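Local atomic coordinates of glutathione S-transferase (Ceriporiopsis subvermispora, PDB entry 6J3E), a protein that probably conjugates glutathione to electrophilic substrates, acting as a serine-type glutathione S-transferase that may be related to the etherase class. Residues W217-L222 against A227-F232; E176-G181 against E233-G238. All coordinates share one frame; numbering follows the deposited sequence.

Contact 1 (W217-L222 against A227-F232); sequences WVKRVL and AEWKDF
This contact is a helical hairpin in the all-helical C-terminal domain of the glutathione S-transferase fold, closed where Lys219 lies over the ring of Trp229. Helix 206-222 ends, four residues make the turn, and helix 227-232 runs back nearly antiparallel at 155°, with the axes of the two short segments 9.5 Å apart. The backbones come nearest at the same pair, with Lys219 CA 6.2 Å from Trp229 CA.

The lysine works here through its aliphatic part. Lys219 CB stands almost straight above the six-membered ring of Trp229, 3.6 Å from the centroid and 5° off the normal, which makes this a CH-pi contact. With CG anti to the backbone N (chi1 178°) and the rest of the chain extended, the side chain then crosses the indole diagonally: Lys219 CG sits 3.5 Å from Trp229 CE2, and Lys219 CE reaches the pyrrole side, 3.9 Å from Trp229 NE1. Leu244 of helix 235-247 touches both Lys219 and Trp229, so the following helix packs against this pair too.

One turn before Leu222, Val218 adds an apolar touch that meets the indole obliquely, Val218 CG1 to Trp229 CE3 at 4.1 Å. Its side chain is about 12 Å from those of Asn23 and Lys26, which bind glutathione in another structure of this protein. Closer to the turn, Leu222 packs against Glu228, whose OE1 is engaged by a salt bridge to Arg171 NE and a hydrogen bond from Trp175 NE1. The other carboxylate oxygen, Glu228 OE2, rests 3.7 Å from Leu222 CD1.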
loop_
_atom_site.group_PDB
_atom_site.type_symbol
_atom_site.label_atom_id
_atom_site.label_comp_id
_atom_site.label_asym_id
_atom_site.label_seq_id
_atom_site.Cartn_x
_atom_site.Cartn_y
_atom_site.Cartn_z
ATOM N N TRP A 217 -3.919 -19.951 4.105
ATOM C CA TRP A 217 -4.756 -20.367 2.984
ATOM C C TRP A 217 -3.936 -21.124 1.955
ATOM O O TRP A 217 -4.342 -22.185 1.466
ATOM C CB TRP A 217 -5.412 -19.130 2.355
ATOM C CG TRP A 217 -6.223 -19.343 1.102
ATOM C CD1 TRP A 217 -7.108 -20.361 0.841
ATOM C CD2 TRP A 217 -6.222 -18.508 -0.066
ATOM N NE1 TRP A 217 -7.664 -20.193 -0.398
ATOM C CE2 TRP A 217 -7.141 -19.068 -0.979
ATOM C CE3 TRP A 217 -5.548 -17.328 -0.420
ATOM C CZ2 TRP A 217 -7.400 -18.494 -2.219
ATOM C CZ3 TRP A 217 -5.796 -16.767 -1.654
ATOM C CH2 TRP A 217 -6.722 -17.345 -2.539
ATOM N N VAL A 218 -2.775 -20.574 1.598
ATOM C CA VAL A 218 -1.911 -21.234 0.625
ATOM C C VAL A 218 -1.443 -22.569 1.167
ATOM O O VAL A 218 -1.392 -23.570 0.440
ATOM C CB VAL A 218 -0.727 -20.318 0.274
ATOM C CG1 VAL A 218 0.288 -21.060 -0.575
ATOM C CG2 VAL A 218 -1.221 -19.071 -0.434
ATOM N N LYS A 219 -1.104 -22.607 2.459
ATOM C CA LYS A 219 -0.553 -23.824 3.037
ATOM C C LYS A 219 -1.611 -24.906 3.116
ATOM O O LYS A 219 -1.357 -26.058 2.746
ATOM C CB LYS A 219 0.026 -23.554 4.426
ATOM C CG LYS A 219 0.585 -24.804 5.107
ATOM C CD LYS A 219 1.135 -24.502 6.510
ATOM C CE LYS A 219 1.849 -25.703 7.118
ATOM N NZ LYS A 219 2.500 -25.383 8.407
ATOM N N ARG A 220 -2.813 -24.555 3.575
ATOM C CA ARG A 220 -3.813 -25.593 3.783
ATOM C C ARG A 220 -4.429 -26.043 2.467
ATOM O O ARG A 220 -4.639 -27.247 2.264
ATOM C CB ARG A 220 -4.860 -25.106 4.773
ATOM C CG ARG A 220 -4.334 -25.174 6.185
ATOM C CD ARG A 220 -4.939 -24.121 7.086
ATOM N NE ARG A 220 -6.098 -24.622 7.802
ATOM C CZ ARG A 220 -6.135 -24.847 9.107
ATOM N NH1 ARG A 220 -5.073 -24.601 9.869
ATOM N NH2 ARG A 220 -7.252 -25.305 9.642
ATOM N N VAL A 221 -4.661 -25.114 1.537
ATOM C CA VAL A 221 -5.354 -25.461 0.300
ATOM C C VAL A 221 -4.421 -26.164 -0.673
ATOM O O VAL A 221 -4.771 -27.210 -1.225
ATOM C CB VAL A 221 -6.003 -24.217 -0.328
ATOM C CG1 VAL A 221 -6.385 -24.483 -1.788
ATOM C CG2 VAL A 221 -7.233 -23.826 0.479
ATOM N N LEU A 222 -3.231 -25.612 -0.917
ATOM C CA LEU A 222 -2.274 -26.335 -1.751
ATOM C C LEU A 222 -1.759 -27.592 -1.056
ATOM O O LEU A 222 -1.399 -28.567 -1.729
ATOM C CB LEU A 222 -1.110 -25.429 -2.141
ATOM C CG LEU A 222 -1.448 -24.406 -3.224
ATOM C CD1 LEU A 222 -0.184 -23.760 -3.771
ATOM C CD2 LEU A 222 -2.224 -25.074 -4.328
ATOM N N ALA A 227 4.799 -29.897 -3.209
ATOM C CA ALA A 227 6.113 -29.377 -3.561
ATOM C C ALA A 227 6.105 -27.860 -3.579
ATOM O O ALA A 227 7.048 -27.219 -3.101
ATOM C CB ALA A 227 6.547 -29.918 -4.923
ATOM N N GLU A 228 5.041 -27.267 -4.121
ATOM C CA GLU A 228 4.959 -25.811 -4.171
ATOM C C GLU A 228 5.001 -25.211 -2.772
ATOM O O GLU A 228 5.699 -24.220 -2.537
ATOM C CB GLU A 228 3.703 -25.393 -4.937
ATOM C CG GLU A 228 3.801 -25.747 -6.429
ATOM C CD GLU A 228 2.532 -25.430 -7.208
ATOM O OE1 GLU A 228 2.622 -25.190 -8.438
ATOM O OE2 GLU A 228 1.439 -25.431 -6.598
ATOM N N TRP A 229 4.317 -25.832 -1.811
ATOM C CA TRP A 229 4.331 -25.257 -0.472
ATOM C C TRP A 229 5.675 -25.465 0.211
ATOM O O TRP A 229 6.180 -24.557 0.898
ATOM C CB TRP A 229 3.231 -25.836 0.413
ATOM C CG TRP A 229 3.497 -25.441 1.819
ATOM C CD1 TRP A 229 3.966 -26.240 2.819
ATOM C CD2 TRP A 229 3.375 -24.122 2.383
ATOM N NE1 TRP A 229 4.114 -25.509 3.977
ATOM C CE2 TRP A 229 3.760 -24.208 3.735
ATOM C CE3 TRP A 229 2.956 -22.885 1.881
ATOM C CZ2 TRP A 229 3.748 -23.108 4.587
ATOM C CZ3 TRP A 229 2.943 -21.792 2.732
ATOM C CH2 TRP A 229 3.343 -21.911 4.064
ATOM N N LYS A 230 6.252 -26.665 0.080
ATOM C CA LYS A 230 7.553 -26.876 0.697
ATOM C C LYS A 230 8.590 -25.916 0.123
ATOM O O LYS A 230 9.499 -25.484 0.844
ATOM C CB LYS A 230 7.974 -28.352 0.565
ATOM C CG LYS A 230 7.702 -29.155 1.882
ATOM C CD LYS A 230 8.325 -28.422 3.128
ATOM C CE LYS A 230 8.595 -29.260 4.437
ATOM N NZ LYS A 230 7.501 -29.356 5.443
ATOM N N ASP A 231 8.425 -25.516 -1.140
ATOM C CA ASP A 231 9.261 -24.462 -1.707
ATOM C C ASP A 231 8.936 -23.107 -1.091
ATOM O O ASP A 231 9.841 -22.307 -0.816
ATOM C CB ASP A 231 9.074 -24.405 -3.223
ATOM C CG ASP A 231 9.826 -23.246 -3.865
ATOM O OD1 ASP A 231 11.071 -23.161 -3.711
ATOM O OD2 ASP A 231 9.167 -22.408 -4.533
ATOM N N PHE A 232 7.644 -22.836 -0.872
ATOM C CA PHE A 232 7.228 -21.552 -0.319
ATOM C C PHE A 232 7.908 -21.276 1.009
ATOM O O PHE A 232 8.248 -20.125 1.308
ATOM C CB PHE A 232 5.703 -21.520 -0.148
ATOM C CG PHE A 232 5.129 -20.142 0.075
ATOM C CD1 PHE A 232 5.192 -19.535 1.316
ATOM C CD2 PHE A 232 4.491 -19.465 -0.954
ATOM C CE1 PHE A 232 4.657 -18.284 1.519
ATOM C CE2 PHE A 232 3.933 -18.210 -0.744
ATOM C CZ PHE A 232 4.024 -17.623 0.490
#

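Contact 2 (E176-G181 against E233-G238); sequences EKIRAG and ETWDDG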
loop_
_atom_site.group_PDB
_atom_site.type_symbol
_atom_site.label_atom_id
_atom_site.label_comp_id
_atom_site.label_asym_id
_atom_site.label_seq_id
_atom_site.Cartn_x
_atom_site.Cartn_y
_atom_site.Cartn_z
ATOM N N GLU A 176 6.211 -16.568 -10.179
ATOM C CA GLU A 176 7.205 -15.513 -10.175
ATOM C C GLU A 176 6.602 -14.225 -9.646
ATOM O O GLU A 176 7.208 -13.531 -8.819
ATOM C CB GLU A 176 7.758 -15.345 -11.596
ATOM C CG GLU A 176 8.390 -14.016 -11.873
ATOM C CD GLU A 176 8.920 -13.940 -13.312
ATOM O OE1 GLU A 176 8.119 -13.997 -14.266
ATOM O OE2 GLU A 176 10.149 -13.831 -13.493
ATOM N N LYS A 177 5.379 -13.927 -10.077
ATOM C CA LYS A 177 4.684 -12.747 -9.596
ATOM C C LYS A 177 4.331 -12.876 -8.123
ATOM O O LYS A 177 4.379 -11.887 -7.375
ATOM C CB LYS A 177 3.447 -12.506 -10.451
ATOM C CG LYS A 177 3.048 -11.048 -10.538
ATOM C CD LYS A 177 2.009 -10.780 -11.654
ATOM C CE LYS A 177 1.333 -9.399 -11.504
ATOM N NZ LYS A 177 0.111 -9.476 -10.637
ATOM N N ILE A 178 4.007 -14.087 -7.676
ATOM C CA ILE A 178 3.694 -14.272 -6.266
ATOM C C ILE A 178 4.938 -14.089 -5.419
ATOM O O ILE A 178 4.895 -13.450 -4.360
ATOM C CB ILE A 178 3.060 -15.651 -6.014
ATOM C CG1 ILE A 178 1.693 -15.756 -6.696
ATOM C CG2 ILE A 178 2.948 -15.926 -4.502
ATOM C CD1 ILE A 178 1.230 -17.205 -6.883
ATOM N N ARG A 179 6.060 -14.660 -5.855
ATOM C CA ARG A 179 7.289 -14.539 -5.080
ATOM C C ARG A 179 7.734 -13.090 -4.997
ATOM O O ARG A 179 8.122 -12.615 -3.926
ATOM C CB ARG A 179 8.404 -15.407 -5.676
ATOM C CG ARG A 179 9.511 -15.691 -4.654
ATOM C CD ARG A 179 10.842 -16.090 -5.276
ATOM N NE ARG A 179 11.018 -17.540 -5.300
ATOM C CZ ARG A 179 11.876 -18.215 -4.537
ATOM N NH1 ARG A 179 12.664 -17.571 -3.684
ATOM N NH2 ARG A 179 11.950 -19.542 -4.644
ATOM N N ALA A 180 7.657 -12.359 -6.107
ATOM C CA ALA A 180 8.032 -10.952 -6.072
ATOM C C ALA A 180 7.112 -10.158 -5.140
ATOM O O ALA A 180 7.571 -9.250 -4.418
ATOM C CB ALA A 180 8.036 -10.387 -7.493
ATOM N N GLY A 181 5.829 -10.523 -5.094
ATOM C CA GLY A 181 4.920 -9.874 -4.163
ATOM C C GLY A 181 5.364 -10.028 -2.721
ATOM O O GLY A 181 5.448 -9.053 -1.973
ATOM N N GLU A 233 8.101 -22.305 1.835
ATOM C CA GLU A 233 8.652 -21.989 3.144
ATOM C C GLU A 233 10.156 -21.762 3.122
ATOM O O GLU A 233 10.724 -21.447 4.173
ATOM C CB GLU A 233 8.300 -23.054 4.193
ATOM C CG GLU A 233 7.892 -24.434 3.737
ATOM C CD GLU A 233 7.473 -25.291 4.910
ATOM O OE1 GLU A 233 6.492 -24.934 5.606
ATOM O OE2 GLU A 233 8.173 -26.285 5.181
ATOM N N THR A 234 10.817 -21.893 1.971
ATOM C CA THR A 234 12.208 -21.473 1.876
ATOM C C THR A 234 12.353 -20.031 1.424
ATOM O O THR A 234 13.470 -19.505 1.425
ATOM C CB THR A 234 12.982 -22.354 0.904
ATOM O OG1 THR A 234 12.754 -21.885 -0.434
ATOM C CG2 THR A 234 12.544 -23.805 1.030
ATOM N N TRP A 235 11.267 -19.388 1.012
ATOM C CA TRP A 235 11.378 -18.038 0.482
ATOM C C TRP A 235 11.845 -17.074 1.565
ATOM O O TRP A 235 11.435 -17.171 2.729
ATOM C CB TRP A 235 10.038 -17.559 -0.064
ATOM C CG TRP A 235 9.545 -18.279 -1.249
ATOM C CD1 TRP A 235 10.131 -19.333 -1.891
ATOM C CD2 TRP A 235 8.339 -17.996 -1.955
ATOM N NE1 TRP A 235 9.357 -19.724 -2.952
ATOM C CE2 TRP A 235 8.252 -18.916 -3.014
ATOM C CE3 TRP A 235 7.313 -17.052 -1.789
ATOM C CZ2 TRP A 235 7.184 -18.918 -3.910
ATOM C CZ3 TRP A 235 6.252 -17.052 -2.682
ATOM C CH2 TRP A 235 6.192 -17.984 -3.724
ATOM N N ASP A 236 12.678 -16.115 1.159
ATOM C CA ASP A 236 13.118 -15.036 2.040
ATOM C C ASP A 236 13.655 -15.596 3.347
ATOM O O ASP A 236 13.211 -15.221 4.437
ATOM C CB ASP A 236 11.985 -14.044 2.304
ATOM C CG ASP A 236 11.474 -13.395 1.034
ATOM O OD1 ASP A 236 12.258 -12.659 0.385
ATOM O OD2 ASP A 236 10.283 -13.617 0.690
ATOM N N ASP A 237 14.598 -16.535 3.225
ATOM C CA ASP A 237 15.243 -17.131 4.391
ATOM C C ASP A 237 14.192 -17.683 5.347
ATOM O O ASP A 237 14.297 -17.558 6.568
ATOM C CB ASP A 237 16.163 -16.109 5.075
ATOM C CG ASP A 237 17.122 -16.745 6.065
ATOM O OD1 ASP A 237 18.100 -17.394 5.620
ATOM O OD2 ASP A 237 16.916 -16.570 7.288
ATOM N N GLY A 238 13.143 -18.268 4.766
ATOM C CA GLY A 238 12.039 -18.858 5.490
ATOM C C GLY A 238 11.127 -17.888 6.200
ATOM O O GLY A 238 10.345 -18.324 7.058
#
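The 176-181 part of helix 169-189 faces a chain that comes out of a loop and winds through three successive residues of positive phi, Asp236 to Gly238, a turn tied by a weak bond from Gly238 N to Trp235 O; across the gap the nearest alpha carbons, Arg179 CA and Trp235 CA, are 7.7 Å apart. Trp235 spans that gap with its indole, and Arg179 lies along one face of it.

The arginine uses its length in two stages. Arg179 CG, anti to the backbone N (chi1 -160°), stands 3.7 Å from the centroid of the six-membered ring of Trp235, close to the normal, in a CH-pi contact. A bend at chi3 then carries the guanidinium across to the pyrrole half, where Arg179 CZ is 3.7 Å from the centroid of the five-membered ring of Trp235: a cation-pi interaction, though the two planes are tilted 34° apart. Arg179 NH2 comes within 3.1 Å of Trp235 NE1, but both are donors and no hydrogen bond joins them. Asp231 OD2 accepts a hydrogen bond from Trp235 NE1, and its OD1 makes only a long, weak ion pair with Arg179 NH2.

In the helical C-terminal domain of this transferase, the pair joins the start of helix 235-247 to the long helix 169-189, well away from the glutathione site. Trp235 is buried while Arg179 is exposed, so the arginine screens that face of the indole at the domain surface. Ile178, whose side chain also packs on helix 109-136, meets the ring from its edge instead, with Ile178 CG2 3.9 Å from Trp235 CH2.

Both contacts belong to the helical C-terminal domain and sit on the same side of the chain's centre, their own centres about 12 Å apart. Along the chain they are nested: 176-181 comes first, then the hairpin of contact 1, and 233-238 closes the outer loop immediately after 227-232. The short helix 227-232 thus leads straight from one contact into the other, and Asp231, next to last in that helix, is where the two contacts touch. Phe232 adds to the junction, its ring meeting that of Trp235. Together the contacts join helices 169-189, 206-222, 227-232 and 235-247 on one side of the C-terminal domain.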